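Local atomic coordinates of monoacylglycerol lipase (Palaeococcus ferrophilus, PDB entry 6QE2), a protein that probably hydrolyses monoacylglycerols to glycerol and free fatty acids, as a serine hydrolase of the alpha/beta-hydrolase family. Residues V17-L22 / F46-H51; R183-A188 / R212-E217; K147-N152 / Y232-E237. All blocks are in the same frame, centred on the assembly; numbering follows the deposited sequence.

Contact 1 of 3, residues V17-L22 / F46-H51; sequences VLVHGL and FDWPGH
His-20 and Trp-48 lie at the heart of a buried aromatic contact between two loops that leave neighbouring parallel strands, 15-19 and 42-46, at the carboxyl edge of the central sheet. It illustrates how an alpha/beta-hydrolase fixes the His-Gly motif after such a strand, a motif that in related lipases lies beside the oxyanion hole; here it lies near the residues of a probable Ser-His-Asp triad. The imidazole of His-20 is gripped at both nitrogens. With CG lodged between its own backbone N and carbonyl carbon (chi1 69°), the ring can donate from ND1 to Gly-21 O at 2.8 Å, within the ring plane, while NE2 accepts Trp-48 N at 3.0 Å. The second bond is nearly straight, yet its donor sits 31° out of the imidazole plane. Together the two bonds fix the ring's orientation and are consistent with a neutral imidazole carrying its proton on ND1. Trp-48 CD1 rests over one face of that imidazole, offset toward the rim and 3.2 Å from His-20 CE1, with the two ring planes at 46°. At the imidazole edge, His-20 CE1 meets His-51 CB at 3.6 Å. His-51 closes a type II turn that starts at Trp-48, and its ND1 donates to Pro-49 O, which steadies its ring beside Leu-22. Where the strands part, one water takes over: it donates to Leu-18 O and Phe-46 O (2.6 Å from the latter), accepts from His-20 N, and lies over the centre of the Phe-46 ring. Val-19 divides its methyls, CG2 touching Phe-46 CE1 at 4.1 Å and CG1 the indole of Trp-48. Beyond them, Val-19 pairs by its backbone with strand 82-86, Val-19 and Trp-48 pack on helix 88-99, and Phe-46 reaches Ile-73 of helix 63-77.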
loop_
_atom_site.group_PDB
_atom_site.type_symbol
_atom_site.label_atom_id
_atom_site.label_comp_id
_atom_site.label_asym_id
_atom_site.label_seq_id
_atom_site.Cartn_x
_atom_site.Cartn_y
_atom_site.Cartn_z
ATOM N N VAL A 17 1.646 -0.852 11.303
ATOM C CA VAL A 17 1.681 0.453 10.667
ATOM C C VAL A 17 0.922 0.334 9.360
ATOM O O VAL A 17 1.226 -0.512 8.547
ATOM C CB VAL A 17 3.108 0.932 10.385
ATOM C CG1 VAL A 17 3.074 2.257 9.655
ATOM C CG2 VAL A 17 3.888 1.067 11.676
ATOM N N LEU A 18 -0.067 1.194 9.184
ATOM C CA LEU A 18 -0.904 1.183 8.001
ATOM C C LEU A 18 -0.448 2.209 6.979
ATOM O O LEU A 18 -0.328 3.375 7.288
ATOM C CB LEU A 18 -2.349 1.460 8.393
ATOM C CG LEU A 18 -3.296 1.720 7.229
ATOM C CD1 LEU A 18 -3.798 0.401 6.687
ATOM C CD2 LEU A 18 -4.454 2.590 7.658
ATOM N N VAL A 19 -0.221 1.753 5.756
ATOM C CA VAL A 19 0.257 2.597 4.674
ATOM C C VAL A 19 -0.724 2.545 3.503
ATOM O O VAL A 19 -0.794 1.554 2.797
ATOM C CB VAL A 19 1.654 2.141 4.229
ATOM C CG1 VAL A 19 2.245 3.107 3.231
ATOM C CG2 VAL A 19 2.566 2.001 5.431
ATOM N N HIS A 20 -1.480 3.633 3.315
ATOM C CA HIS A 20 -2.511 3.696 2.267
ATOM C C HIS A 20 -1.867 3.929 0.893
ATOM O O HIS A 20 -0.657 4.067 0.758
ATOM C CB HIS A 20 -3.579 4.776 2.594
ATOM C CG HIS A 20 -3.104 6.209 2.513
ATOM N ND1 HIS A 20 -2.822 6.824 1.297
ATOM C CD2 HIS A 20 -2.894 7.144 3.465
ATOM C CE1 HIS A 20 -2.445 8.068 1.515
ATOM N NE2 HIS A 20 -2.487 8.295 2.821
ATOM N N GLY A 21 -2.734 3.930 -0.123
ATOM C CA GLY A 21 -2.312 3.995 -1.508
ATOM C C GLY A 21 -2.545 5.379 -2.118
ATOM O O GLY A 21 -2.929 6.339 -1.449
ATOM N N LEU A 22 -2.375 5.448 -3.445
ATOM C CA LEU A 22 -2.365 6.739 -4.118
ATOM C C LEU A 22 -3.763 7.310 -4.126
ATOM O O LEU A 22 -4.696 6.629 -4.533
ATOM C CB LEU A 22 -1.918 6.524 -5.595
ATOM C CG LEU A 22 -2.004 7.771 -6.491
ATOM C CD1 LEU A 22 -0.999 8.815 -6.082
ATOM C CD2 LEU A 22 -1.696 7.344 -7.906
ATOM N N PHE A 46 -1.367 6.931 9.293
ATOM C CA PHE A 46 -0.987 8.273 8.887
ATOM C C PHE A 46 -1.511 8.490 7.479
ATOM O O PHE A 46 -1.767 7.540 6.741
ATOM C CB PHE A 46 0.536 8.494 8.930
ATOM C CG PHE A 46 1.299 7.717 7.876
ATOM C CD1 PHE A 46 1.686 6.403 8.098
ATOM C CD2 PHE A 46 1.610 8.301 6.656
ATOM C CE1 PHE A 46 2.378 5.691 7.127
ATOM C CE2 PHE A 46 2.295 7.590 5.676
ATOM C CZ PHE A 46 2.678 6.282 5.915
ATOM N N ASP A 47 -1.672 9.754 7.113
ATOM C CA ASP A 47 -1.986 10.119 5.740
ATOM C C ASP A 47 -0.721 10.650 5.084
ATOM O O ASP A 47 -0.017 11.482 5.663
ATOM C CB ASP A 47 -3.117 11.150 5.689
ATOM C CG ASP A 47 -4.476 10.544 6.024
ATOM O OD1 ASP A 47 -4.551 9.310 6.204
ATOM O OD2 ASP A 47 -5.474 11.291 6.100
ATOM N N TRP A 48 -0.402 10.117 3.901
ATOM C CA TRP A 48 0.764 10.564 3.153
ATOM C C TRP A 48 0.733 12.070 2.937
ATOM O O TRP A 48 -0.350 12.669 2.890
ATOM C CB TRP A 48 0.817 9.914 1.775
ATOM C CG TRP A 48 1.159 8.460 1.673
ATOM C CD1 TRP A 48 0.562 7.414 2.323
ATOM C CD2 TRP A 48 2.113 7.881 0.776
ATOM N NE1 TRP A 48 1.114 6.224 1.908
ATOM C CE2 TRP A 48 2.067 6.483 0.955
ATOM C CE3 TRP A 48 3.011 8.411 -0.158
ATOM C CZ2 TRP A 48 2.888 5.609 0.241
ATOM C CZ3 TRP A 48 3.821 7.541 -0.872
ATOM C CH2 TRP A 48 3.758 6.155 -0.665
ATOM N N PRO A 49 1.889 12.702 2.756
ATOM C CA PRO A 49 1.903 14.084 2.268
ATOM C C PRO A 49 1.067 14.197 1.001
ATOM O O PRO A 49 1.074 13.301 0.153
ATOM C CB PRO A 49 3.387 14.346 1.993
ATOM C CG PRO A 49 4.121 13.371 2.868
ATOM C CD PRO A 49 3.241 12.156 2.954
ATOM N N GLY A 50 0.309 15.287 0.895
ATOM C CA GLY A 50 -0.527 15.466 -0.279
ATOM C C GLY A 50 -1.714 14.539 -0.347
ATOM O O GLY A 50 -2.274 14.335 -1.430
ATOM N N HIS A 51 -2.111 13.956 0.783
ATOM C CA HIS A 51 -3.203 12.999 0.832
ATOM C C HIS A 51 -4.008 13.212 2.101
ATOM O O HIS A 51 -3.470 13.642 3.124
ATOM C CB HIS A 51 -2.699 11.551 0.816
ATOM C CG HIS A 51 -2.185 11.105 -0.516
ATOM N ND1 HIS A 51 -0.939 11.450 -0.989
ATOM C CD2 HIS A 51 -2.753 10.336 -1.473
ATOM C CE1 HIS A 51 -0.762 10.918 -2.183
ATOM N NE2 HIS A 51 -1.846 10.233 -2.499
HETATM O O HOH W 1 -1.394 5.221 5.671
#

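Contact 2 of 3, residues R183-A188 / R212-E217; sequences RAHKEA and RRLFEE
His-185 and Glu-217 join the ends of two helices, 171-186 and 209-217, through a His-carboxylate hydrogen bond on the outer layer of the alpha/beta-hydrolase fold. The course of the histidine side chain tells most of the story. Its CB already lies against the carboxylate, 3.6 Å from Glu-217 OE2. CG follows at a similar separation, and the ring then turns its edge to the acid. ND1 donates to Glu-217 OE2 at 2.8 Å in a nearly straight bond, the oxygen lying in the imidazole plane and offering its syn lone pair. Ring and carboxylate planes nevertheless stand 75° apart. Past ND1, CE1 comes up to the backbone of the other helix, 4.1 Å from Leu-214 N. The tip, NE2, is hydrogen-bonded to the carbonyl of Leu-114, which ties the helix pair to the loop after strand 106-110. Because both nitrogens face acceptors, one of them an acid, the imidazole is probably stabilised in its doubly protonated form. Arg-213, whose CB lies near the ring, bends away at chi2 and chi3 to a salt bridge with Glu-216 on its own helix. Alongside the polar pair, aliphatic groups pack: Ala-188 CB meets Glu-217 CB at 3.6 Å, and Leu-214 CD1 lies 3.7 Å from Ala-188 CB and equally far from the carbonyl oxygen Ala-184 O.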
loop_
_atom_site.group_PDB
_atom_site.type_symbol
_atom_site.label_atom_id
_atom_site.label_comp_id
_atom_site.label_asym_id
_atom_site.label_seq_id
_atom_site.Cartn_x
_atom_site.Cartn_y
_atom_site.Cartn_z
ATOM N N ARG A 183 12.713 -1.597 -8.626
ATOM C CA ARG A 183 13.629 -1.939 -7.549
ATOM C C ARG A 183 13.020 -2.991 -6.633
ATOM O O ARG A 183 13.760 -3.779 -6.031
ATOM C CB ARG A 183 14.002 -0.701 -6.753
ATOM C CG ARG A 183 14.800 0.272 -7.596
ATOM C CD ARG A 183 15.139 1.437 -6.685
ATOM N NE ARG A 183 15.900 2.453 -7.393
ATOM C CZ ARG A 183 16.108 3.682 -6.928
ATOM N NH1 ARG A 183 15.576 4.070 -5.765
ATOM N NH2 ARG A 183 16.818 4.544 -7.649
ATOM N N ALA A 184 11.682 -3.039 -6.555
ATOM C CA ALA A 184 11.048 -4.000 -5.646
ATOM C C ALA A 184 11.364 -5.411 -6.091
ATOM O O ALA A 184 11.596 -6.302 -5.267
ATOM C CB ALA A 184 9.528 -3.800 -5.586
ATOM N N HIS A 185 11.423 -5.627 -7.406
ATOM C CA HIS A 185 11.779 -6.944 -7.908
ATOM C C HIS A 185 13.277 -7.194 -7.799
ATOM O O HIS A 185 13.697 -8.284 -7.394
ATOM C CB HIS A 185 11.303 -7.083 -9.347
ATOM C CG HIS A 185 9.813 -7.090 -9.487
ATOM N ND1 HIS A 185 9.045 -8.193 -9.182
ATOM C CD2 HIS A 185 8.950 -6.131 -9.896
ATOM C CE1 HIS A 185 7.772 -7.915 -9.402
ATOM N NE2 HIS A 185 7.688 -6.670 -9.836
ATOM N N LYS A 186 14.097 -6.191 -8.127
ATOM C CA LYS A 186 15.545 -6.387 -8.144
ATOM C C LYS A 186 16.087 -6.712 -6.757
ATOM O O LYS A 186 17.027 -7.506 -6.625
ATOM C CB LYS A 186 16.240 -5.148 -8.707
ATOM C CG LYS A 186 16.069 -4.982 -10.202
ATOM C CD LYS A 186 16.781 -3.739 -10.706
ATOM C CE LYS A 186 16.623 -3.595 -12.208
ATOM N NZ LYS A 186 17.246 -2.339 -12.715
ATOM N N GLU A 187 15.509 -6.116 -5.712
ATOM C CA GLU A 187 16.004 -6.261 -4.351
ATOM C C GLU A 187 15.177 -7.238 -3.518
ATOM O O GLU A 187 15.259 -7.206 -2.283
ATOM C CB GLU A 187 16.060 -4.892 -3.671
ATOM C CG GLU A 187 16.894 -3.878 -4.435
ATOM C CD GLU A 187 17.097 -2.576 -3.681
ATOM O OE1 GLU A 187 16.676 -2.479 -2.507
ATOM O OE2 GLU A 187 17.680 -1.641 -4.270
ATOM N N ALA A 188 14.410 -8.118 -4.169
ATOM C CA ALA A 188 13.507 -9.017 -3.452
ATOM C C ALA A 188 14.250 -9.870 -2.428
ATOM O O ALA A 188 13.718 -10.160 -1.347
ATOM C CB ALA A 188 12.765 -9.908 -4.448
ATOM N N ARG A 212 2.951 -12.412 -8.094
ATOM C CA ARG A 212 3.377 -13.778 -8.332
ATOM C C ARG A 212 4.866 -13.814 -8.639
ATOM O O ARG A 212 5.548 -14.699 -8.184
ATOM C CB ARG A 212 2.565 -14.438 -9.446
ATOM C CG ARG A 212 1.069 -14.452 -9.210
ATOM C CD ARG A 212 0.327 -15.314 -10.221
ATOM N NE ARG A 212 -1.117 -15.180 -10.093
ATOM C CZ ARG A 212 -1.883 -14.518 -10.945
ATOM N NH1 ARG A 212 -1.348 -13.947 -12.004
ATOM N NH2 ARG A 212 -3.182 -14.435 -10.747
ATOM N N ARG A 213 5.366 -12.873 -9.433
ATOM C CA ARG A 213 6.794 -12.834 -9.709
ATOM C C ARG A 213 7.591 -12.530 -8.454
ATOM O O ARG A 213 8.607 -13.128 -8.199
ATOM C CB ARG A 213 7.150 -11.806 -10.770
ATOM C CG ARG A 213 6.562 -12.049 -12.136
ATOM C CD ARG A 213 7.052 -13.335 -12.769
ATOM N NE ARG A 213 6.079 -14.393 -12.577
ATOM C CZ ARG A 213 6.336 -15.532 -11.959
ATOM N NH1 ARG A 213 5.375 -16.430 -11.810
ATOM N NH2 ARG A 213 7.553 -15.776 -11.508
ATOM N N LEU A 214 7.095 -11.601 -7.651
ATOM C CA LEU A 214 7.776 -11.225 -6.426
ATOM C C LEU A 214 7.865 -12.401 -5.465
ATOM O O LEU A 214 8.887 -12.617 -4.849
ATOM C CB LEU A 214 7.090 -10.055 -5.732
ATOM C CG LEU A 214 7.814 -9.616 -4.462
ATOM C CD1 LEU A 214 9.149 -8.995 -4.800
ATOM C CD2 LEU A 214 6.978 -8.654 -3.652
ATOM N N PHE A 215 6.805 -13.189 -5.385
ATOM C CA PHE A 215 6.776 -14.322 -4.492
ATOM C C PHE A 215 7.904 -15.289 -4.839
ATOM O O PHE A 215 8.610 -15.756 -3.971
ATOM C CB PHE A 215 5.428 -15.014 -4.627
ATOM C CG PHE A 215 5.270 -16.211 -3.749
ATOM C CD1 PHE A 215 4.885 -16.068 -2.440
ATOM C CD2 PHE A 215 5.497 -17.477 -4.238
ATOM C CE1 PHE A 215 4.729 -17.162 -1.633
ATOM C CE2 PHE A 215 5.341 -18.580 -3.433
ATOM C CZ PHE A 215 4.959 -18.419 -2.127
ATOM N N GLU A 216 8.077 -15.566 -6.120
ATOM C CA GLU A 216 9.145 -16.435 -6.589
ATOM C C GLU A 216 10.531 -15.811 -6.418
ATOM O O GLU A 216 11.513 -16.504 -6.267
ATOM C CB GLU A 216 8.852 -16.911 -8.011
ATOM C CG GLU A 216 7.401 -17.328 -8.119
ATOM C CD GLU A 216 7.081 -18.239 -9.277
ATOM O OE1 GLU A 216 7.660 -18.069 -10.358
ATOM O OE2 GLU A 216 6.222 -19.114 -9.096
ATOM N N GLU A 217 10.593 -14.488 -6.448
ATOM C CA GLU A 217 11.852 -13.771 -6.321
ATOM C C GLU A 217 12.318 -13.689 -4.877
ATOM O O GLU A 217 13.496 -13.568 -4.611
ATOM C CB GLU A 217 11.727 -12.367 -6.905
ATOM C CG GLU A 217 11.773 -12.333 -8.417
ATOM C CD GLU A 217 11.107 -11.108 -9.001
ATOM O OE1 GLU A 217 11.211 -10.892 -10.214
ATOM O OE2 GLU A 217 10.475 -10.366 -8.245
#

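Contact 3 of 3, residues K147-N152 / Y232-E237; sequences KLLSRN and YHEIFE
Leu-149 and Glu-234 meet through their backbones, Glu-234 N donating to Leu-149 O at 2.7 Å almost in line with the carbonyl. A second direct bond lies at the far end of the two loops, where Asn-152 ND2 donates to Glu-237 O at 3.2 Å, the acceptor lying near the amide plane and the donor in the carbonyl plane. As the N-cap residue of helix 153-161, Asn-152 uses the other arm of that amide, OD1, to cap Asp-154 N, and bonds at both ends of the amide fix its rotation. Two waters add indirect links. One joins Ser-150 OG, Glu-234 O and Glu-237 N; the other accepts from Arg-151 N and Tyr-232 N and donates to Glu-234 O. Ser-150 OG, 2.6 Å from the first water, also accepts Asn-152 N in an ST turn. Mid-loop stands His-233, the probable triad histidine of this alpha/beta-hydrolase, in the loop that follows strand 223-228. Its ND1 is hydrogen-bonded to Asp-203 and its NE2 to Ser-87 on the presumed nucleophile elbow and to glycerol, while Leu-149 CD2 comes to the edge of its ring, 4.1 Å from His-233 CD2. The same methyl lies 3.8 Å from Glu-234 OE2, a carboxylate oxygen in a salt bridge with Arg-28 and hydrogen-bonded to glycerol. Aromatic packing forms the outer side. Arg-151 CG sits over the centre of the Tyr-232 ring in a CH-pi contact, 3.5 Å from the centroid and 5° from the ring normal. Having crossed the phenol, the arginine bends at chi3 (-65°) to reach Asp-238 and Glu-240 with its guanidinium. Tyr-232 turns CD2 toward the peptide between Ser-150 and Arg-151, 3.4 Å from Ser-150 C, and its CB fits against the carbonyl oxygens of Leu-148 and Leu-149.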
loop_
_atom_site.group_PDB
_atom_site.type_symbol
_atom_site.label_atom_id
_atom_site.label_comp_id
_atom_site.label_asym_id
_atom_site.label_seq_id
_atom_site.Cartn_x
_atom_site.Cartn_y
_atom_site.Cartn_z
ATOM N N LYS A 147 -14.313 2.545 -11.516
ATOM C CA LYS A 147 -15.096 1.327 -11.686
ATOM C C LYS A 147 -14.231 0.074 -11.630
ATOM O O LYS A 147 -14.763 -1.030 -11.460
ATOM C CB LYS A 147 -15.862 1.389 -13.008
ATOM C CG LYS A 147 -17.026 2.360 -12.987
ATOM C CD LYS A 147 -17.668 2.490 -14.360
ATOM C CE LYS A 147 -16.681 3.088 -15.350
ATOM N NZ LYS A 147 -16.553 4.566 -15.176
ATOM N N LEU A 148 -12.922 0.216 -11.794
ATOM C CA LEU A 148 -12.002 -0.910 -11.725
ATOM C C LEU A 148 -11.525 -1.187 -10.304
ATOM O O LEU A 148 -10.736 -2.116 -10.100
ATOM C CB LEU A 148 -10.792 -0.628 -12.619
ATOM C CG LEU A 148 -11.027 -0.673 -14.129
ATOM C CD1 LEU A 148 -9.730 -0.390 -14.879
ATOM C CD2 LEU A 148 -11.651 -1.992 -14.560
ATOM N N LEU A 149 -11.983 -0.404 -9.327
ATOM C CA LEU A 149 -11.518 -0.569 -7.953
ATOM C C LEU A 149 -12.153 -1.766 -7.258
ATOM O O LEU A 149 -11.470 -2.491 -6.528
ATOM C CB LEU A 149 -11.805 0.698 -7.151
ATOM C CG LEU A 149 -10.965 1.923 -7.492
ATOM C CD1 LEU A 149 -11.533 3.120 -6.759
ATOM C CD2 LEU A 149 -9.517 1.694 -7.102
ATOM N N SER A 150 -13.448 -1.989 -7.467
ATOM C CA SER A 150 -14.170 -2.962 -6.663
ATOM C C SER A 150 -15.392 -3.464 -7.413
ATOM O O SER A 150 -16.038 -2.705 -8.140
ATOM C CB SER A 150 -14.605 -2.351 -5.324
ATOM O OG SER A 150 -15.427 -3.250 -4.597
ATOM N N ARG A 151 -15.701 -4.748 -7.222
ATOM C CA ARG A 151 -16.956 -5.306 -7.705
ATOM C C ARG A 151 -18.164 -4.812 -6.913
ATOM O O ARG A 151 -19.299 -5.082 -7.317
ATOM C CB ARG A 151 -16.886 -6.831 -7.669
ATOM C CG ARG A 151 -15.845 -7.401 -8.613
ATOM C CD ARG A 151 -16.026 -8.892 -8.817
ATOM N NE ARG A 151 -15.794 -9.652 -7.593
ATOM C CZ ARG A 151 -15.866 -10.976 -7.520
ATOM N NH1 ARG A 151 -16.166 -11.689 -8.607
ATOM N NH2 ARG A 151 -15.638 -11.590 -6.366
ATOM N N ASN A 152 -17.944 -4.104 -5.802
ATOM C CA ASN A 152 -19.028 -3.543 -5.005
ATOM C C ASN A 152 -19.354 -2.151 -5.528
ATOM O O ASN A 152 -18.544 -1.230 -5.349
ATOM C CB ASN A 152 -18.620 -3.485 -3.534
ATOM C CG ASN A 152 -19.718 -2.954 -2.620
ATOM O OD1 ASN A 152 -20.680 -2.321 -3.054
ATOM N ND2 ASN A 152 -19.568 -3.218 -1.327
ATOM N N TYR A 232 -11.439 -7.476 -7.788
ATOM C CA TYR A 232 -10.774 -6.368 -8.456
ATOM C C TYR A 232 -9.609 -5.879 -7.587
ATOM O O TYR A 232 -9.063 -6.626 -6.767
ATOM C CB TYR A 232 -11.779 -5.244 -8.736
ATOM C CG TYR A 232 -12.775 -5.536 -9.843
ATOM C CD1 TYR A 232 -12.761 -6.744 -10.523
ATOM C CD2 TYR A 232 -13.724 -4.588 -10.207
ATOM C CE1 TYR A 232 -13.675 -7.004 -11.531
ATOM C CE2 TYR A 232 -14.636 -4.839 -11.217
ATOM C CZ TYR A 232 -14.610 -6.044 -11.872
ATOM O OH TYR A 232 -15.521 -6.294 -12.880
ATOM N N HIS A 233 -9.217 -4.614 -7.771
ATOM C CA HIS A 233 -8.045 -4.053 -7.099
ATOM C C HIS A 233 -8.250 -3.949 -5.591
ATOM O O HIS A 233 -7.335 -4.245 -4.813
ATOM C CB HIS A 233 -7.741 -2.683 -7.699
ATOM C CG HIS A 233 -6.529 -2.011 -7.128
ATOM N ND1 HIS A 233 -5.263 -2.549 -7.222
ATOM C CD2 HIS A 233 -6.389 -0.829 -6.480
ATOM C CE1 HIS A 233 -4.396 -1.730 -6.649
ATOM N NE2 HIS A 233 -5.055 -0.682 -6.187
ATOM N N GLU A 234 -9.431 -3.519 -5.161
ATOM C CA GLU A 234 -9.750 -3.415 -3.739
ATOM C C GLU A 234 -10.567 -4.637 -3.343
ATOM O O GLU A 234 -11.720 -4.784 -3.761
ATOM C CB GLU A 234 -10.502 -2.125 -3.437
ATOM C CG GLU A 234 -9.635 -0.899 -3.587
ATOM C CD GLU A 234 -10.343 0.382 -3.212
ATOM O OE1 GLU A 234 -11.515 0.320 -2.785
ATOM O OE2 GLU A 234 -9.723 1.455 -3.350
ATOM N N ILE A 235 -9.958 -5.522 -2.554
ATOM C CA ILE A 235 -10.669 -6.691 -2.045
ATOM C C ILE A 235 -11.439 -6.368 -0.772
ATOM O O ILE A 235 -12.335 -7.144 -0.395
ATOM C CB ILE A 235 -9.679 -7.852 -1.821
ATOM C CG1 ILE A 235 -8.736 -7.980 -3.020
ATOM C CG2 ILE A 235 -10.408 -9.181 -1.639
ATOM C CD1 ILE A 235 -7.538 -8.871 -2.772
ATOM N N PHE A 236 -11.153 -5.223 -0.133
ATOM C CA PHE A 236 -11.667 -4.904 1.204
ATOM C C PHE A 236 -13.184 -4.966 1.279
ATOM O O PHE A 236 -13.742 -5.407 2.293
ATOM C CB PHE A 236 -11.211 -3.507 1.632
ATOM C CG PHE A 236 -9.728 -3.342 1.702
ATOM C CD1 PHE A 236 -9.006 -2.965 0.583
ATOM C CD2 PHE A 236 -9.053 -3.543 2.896
ATOM C CE1 PHE A 236 -7.635 -2.807 0.646
ATOM C CE2 PHE A 236 -7.683 -3.389 2.966
ATOM C CZ PHE A 236 -6.971 -3.021 1.838
ATOM N N GLU A 237 -13.839 -4.428 0.258
ATOM C CA GLU A 237 -15.292 -4.378 0.206
ATOM C C GLU A 237 -15.919 -5.309 -0.828
ATOM O O GLU A 237 -17.093 -5.166 -1.152
ATOM C CB GLU A 237 -15.760 -2.938 -0.001
ATOM C CG GLU A 237 -15.027 -1.937 0.879
ATOM C CD GLU A 237 -15.576 -0.532 0.762
ATOM O OE1 GLU A 237 -16.683 -0.280 1.279
ATOM O OE2 GLU A 237 -14.897 0.324 0.163
HETATM O O HOH W 2 -13.715 -3.578 -2.656
HETATM O O HOH W 3 -13.416 -6.232 -5.812
#

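One contact lies in the core and two lie further out. Contact 1 is wholly buried, its centre about 8 Å from that of the chain, whereas contacts 2 and 3 lie about 16 and 15 Å out and are only partly buried. None touches another: contacts 1 and 3 come nearest, about 7 Å between closest atoms, and both involve loops near the probable active site. Contact 2, nested in the chain loop closed by contact 3, joins two peripheral helices. Chemistry follows place. An aromatic cluster with a buried bridging water serves the interior, a histidine-carboxylate pair the helix ends, and backbone and water bonds with an arginine-tyrosine contact the 147-152 / 232-237 loops.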